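Local structure of glucokinase (Streptomyces griseus, 3VGM) at residues L3-D8 with H55-V60. The protein probably catalyses the ATP-dependent phosphorylation of D-glucose to glucose 6-phosphate, as a member of the ROK family of sugar kinases. Residues are numbered along the deposited sequence; the frame is centred on the assembly and turned at random.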
ATOM      1  N   LEU A   3       7.076 -35.978  34.966  1.00 27.63           N
ATOM      2  CA  LEU A   3       6.840 -36.043  33.524  1.00 25.71           C
ATOM      3  C   LEU A   3       5.466 -35.519  33.142  1.00 25.12           C
ATOM      4  O   LEU A   3       4.480 -35.733  33.866  1.00 25.01           O
ATOM      5  CB  LEU A   3       6.945 -37.493  33.055  1.00 25.57           C
ATOM      6  CG  LEU A   3       8.270 -38.191  33.363  1.00 25.90           C
ATOM      7  CD1 LEU A   3       8.172 -39.653  32.907  1.00 25.31           C
ATOM      8  CD2 LEU A   3       9.451 -37.489  32.678  1.00 25.94           C
ATOM      9  N   THR A   4       5.403 -34.807  32.016  1.00 23.29           N
ATOM     10  CA  THR A   4       4.131 -34.377  31.468  1.00 22.85           C
ATOM     11  C   THR A   4       4.081 -34.744  29.988  1.00 22.24           C
ATOM     12  O   THR A   4       5.099 -35.123  29.407  1.00 22.90           O
ATOM     13  CB  THR A   4       3.924 -32.846  31.629  1.00 23.19           C
ATOM     14  OG1 THR A   4       5.013 -32.162  31.003  1.00 24.00           O
ATOM     15  CG2 THR A   4       3.894 -32.464  33.118  1.00 23.85           C
ATOM     16  N   ILE A   5       2.898 -34.647  29.386  1.00 21.81           N
ATOM     17  CA  ILE A   5       2.751 -34.882  27.965  1.00 20.65           C
ATOM     18  C   ILE A   5       2.467 -33.562  27.241  1.00 20.59           C
ATOM     19  O   ILE A   5       1.696 -32.758  27.736  1.00 21.03           O
ATOM     20  CB  ILE A   5       1.641 -35.917  27.696  1.00 21.82           C
ATOM     21  CG1 ILE A   5       2.226 -37.321  27.923  1.00 23.35           C
ATOM     22  CG2 ILE A   5       1.074 -35.786  26.267  1.00 22.19           C
ATOM     23  CD1 ILE A   5       1.268 -38.438  27.666  1.00 25.94           C
ATOM     24  N   GLY A   6       3.098 -33.346  26.087  1.00 18.99           N
ATOM     25  CA  GLY A   6       2.736 -32.233  25.220  1.00 18.62           C
ATOM     26  C   GLY A   6       2.037 -32.778  23.994  1.00 19.24           C
ATOM     27  O   GLY A   6       2.364 -33.870  23.509  1.00 18.99           O
ATOM     28  N   VAL A   7       1.059 -32.023  23.498  1.00 19.60           N
ATOM     29  CA  VAL A   7       0.314 -32.414  22.305  1.00 20.91           C
ATOM     30  C   VAL A   7       0.435 -31.297  21.287  1.00 22.00           C
ATOM     31  O   VAL A   7       0.260 -30.126  21.629  1.00 21.80           O
ATOM     32  CB  VAL A   7      -1.207 -32.703  22.612  1.00 21.53           C
ATOM     33  CG1 VAL A   7      -1.969 -33.105  21.340  1.00 23.43           C
ATOM     34  CG2 VAL A   7      -1.342 -33.796  23.654  1.00 22.47           C
ATOM     35  N   ASP A   8       0.767 -31.664  20.054  1.00 22.66           N
ATOM     36  CA  ASP A   8       0.802 -30.735  18.924  1.00 24.57           C
ATOM     37  C   ASP A   8      -0.324 -31.146  17.973  1.00 25.50           C
ATOM     38  O   ASP A   8      -0.327 -32.252  17.443  1.00 24.90           O
ATOM     39  CB  ASP A   8       2.186 -30.841  18.242  1.00 24.83           C
ATOM     40  CG  ASP A   8       2.378 -29.845  17.091  1.00 29.72           C
ATOM     41  OD1 ASP A   8       1.475 -29.709  16.231  1.00 34.58           O
ATOM     42  OD2 ASP A   8       3.448 -29.200  17.036  1.00 31.95           O
ATOM     43  N   HIS A  55       5.112 -44.633  31.235  1.00 29.62           N
ATOM     44  CA  HIS A  55       5.575 -43.421  31.901  1.00 29.27           C
ATOM     45  C   HIS A  55       4.550 -42.928  32.921  1.00 30.04           C
ATOM     46  O   HIS A  55       3.343 -43.003  32.677  1.00 31.04           O
ATOM     47  CB  HIS A  55       5.819 -42.318  30.860  1.00 28.04           C
ATOM     48  CG  HIS A  55       6.833 -42.689  29.823  1.00 26.93           C
ATOM     49  ND1 HIS A  55       8.190 -42.685  30.074  1.00 27.47           N
ATOM     50  CD2 HIS A  55       6.686 -43.107  28.543  1.00 25.94           C
ATOM     51  CE1 HIS A  55       8.837 -43.072  28.985  1.00 28.88           C
ATOM     52  NE2 HIS A  55       7.945 -43.337  28.043  1.00 26.77           N
ATOM     53  N   ASP A  56       5.038 -42.427  34.058  1.00 30.65           N
ATOM     54  CA  ASP A  56       4.190 -41.802  35.076  1.00 31.01           C
ATOM     55  C   ASP A  56       3.917 -40.332  34.718  1.00 30.20           C
ATOM     56  O   ASP A  56       4.697 -39.449  35.078  1.00 30.13           O
ATOM     57  CB  ASP A  56       4.882 -41.891  36.434  1.00 32.78           C
ATOM     58  CG  ASP A  56       4.003 -41.420  37.580  1.00 37.94           C
ATOM     59  OD1 ASP A  56       2.760 -41.302  37.402  1.00 41.48           O
ATOM     60  OD2 ASP A  56       4.572 -41.160  38.670  1.00 43.12           O
ATOM     61  N   VAL A  57       2.808 -40.085  34.027  1.00 29.35           N
ATOM     62  CA  VAL A  57       2.501 -38.742  33.494  1.00 29.16           C
ATOM     63  C   VAL A  57       1.611 -37.965  34.477  1.00 29.95           C
ATOM     64  O   VAL A  57       0.607 -38.501  34.975  1.00 30.24           O
ATOM     65  CB  VAL A  57       1.862 -38.830  32.084  1.00 28.62           C
ATOM     66  CG1 VAL A  57       1.441 -37.452  31.577  1.00 28.13           C
ATOM     67  CG2 VAL A  57       2.872 -39.472  31.074  1.00 29.01           C
ATOM     68  N   GLU A  58       1.988 -36.713  34.745  1.00 29.60           N
ATOM     69  CA  GLU A  58       1.285 -35.875  35.741  1.00 30.33           C
ATOM     70  C   GLU A  58       0.301 -34.864  35.178  1.00 29.15           C
ATOM     71  O   GLU A  58      -0.613 -34.450  35.881  1.00 29.43           O
ATOM     72  CB  GLU A  58       2.289 -35.164  36.647  1.00 30.67           C
ATOM     73  CG  GLU A  58       3.106 -36.148  37.490  1.00 35.98           C
ATOM     74  CD  GLU A  58       4.041 -35.466  38.474  1.00 42.07           C
ATOM     75  OE1 GLU A  58       4.761 -36.195  39.185  1.00 45.22           O
ATOM     76  OE2 GLU A  58       4.067 -34.213  38.528  1.00 44.77           O
ATOM     77  N   ALA A  59       0.503 -34.436  33.931  1.00 27.18           N
ATOM     78  CA  ALA A  59      -0.349 -33.411  33.323  1.00 26.46           C
ATOM     79  C   ALA A  59      -0.202 -33.468  31.803  1.00 25.38           C
ATOM     80  O   ALA A  59       0.744 -34.097  31.286  1.00 25.49           O
ATOM     81  CB  ALA A  59      -0.006 -32.006  33.856  1.00 26.50           C
ATOM     82  N   VAL A  60      -1.148 -32.852  31.107  1.00 24.67           N
ATOM     83  CA  VAL A  60      -1.147 -32.790  29.639  1.00 23.24           C
ATOM     84  C   VAL A  60      -1.238 -31.318  29.187  1.00 23.01           C
ATOM     85  O   VAL A  60      -2.100 -30.559  29.673  1.00 22.71           O
ATOM     86  CB  VAL A  60      -2.336 -33.593  29.041  1.00 23.46           C
ATOM     87  CG1 VAL A  60      -2.346 -33.495  27.527  1.00 24.12           C
ATOM     88  CG2 VAL A  60      -2.279 -35.084  29.458  1.00 23.51           C
TER
HETATM   89  O   HOH W   1       6.373 -38.245  36.619  1.00 24.81           O
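I5 meets V57 side chain to side chain at about a right angle: its CG1 lies 3.7 Å from V57 CG1, and its CD1 rests against V57 CG2 at 3.9 Å. With CG1 anti to the carbonyl carbon (chi1 -80°), the longer branch of I5 reaches V57, while CG2 is left facing V60 CG1 more loosely. V7 CG2 touches that same V60 methyl at 4.0 Å, which continues the apolar row along the strand. Two backbone bonds tie the two strands beside this row, I5 N to A59 O (2.9 Å) and E58 N to L3 O (2.8 Å). A weaker CA-H...O contact runs from V60 CA to I5 O. Strand 3-9 thus lies between strands 13-19 and 57-64, antiparallel to the first and parallel to the second, in the mixed five-stranded sheet of an actin-like ATPase domain, the fold of ROK kinases. Near L3, a water accepts from its N and donates to D56 O, while L3 CD1 approaches H55 obliquely. Across from A59, T4 CG2 packs on A59 CB at 4.0 Å. Replacing I5 by alanine is likely to strip V57 of the branch that packs on it from strand 3-9 and to open a gap toward helix 37-52, whose V48 and S52 also touch I5. T4 OG1 is hydrogen-bonded to A307 O near the C-terminus.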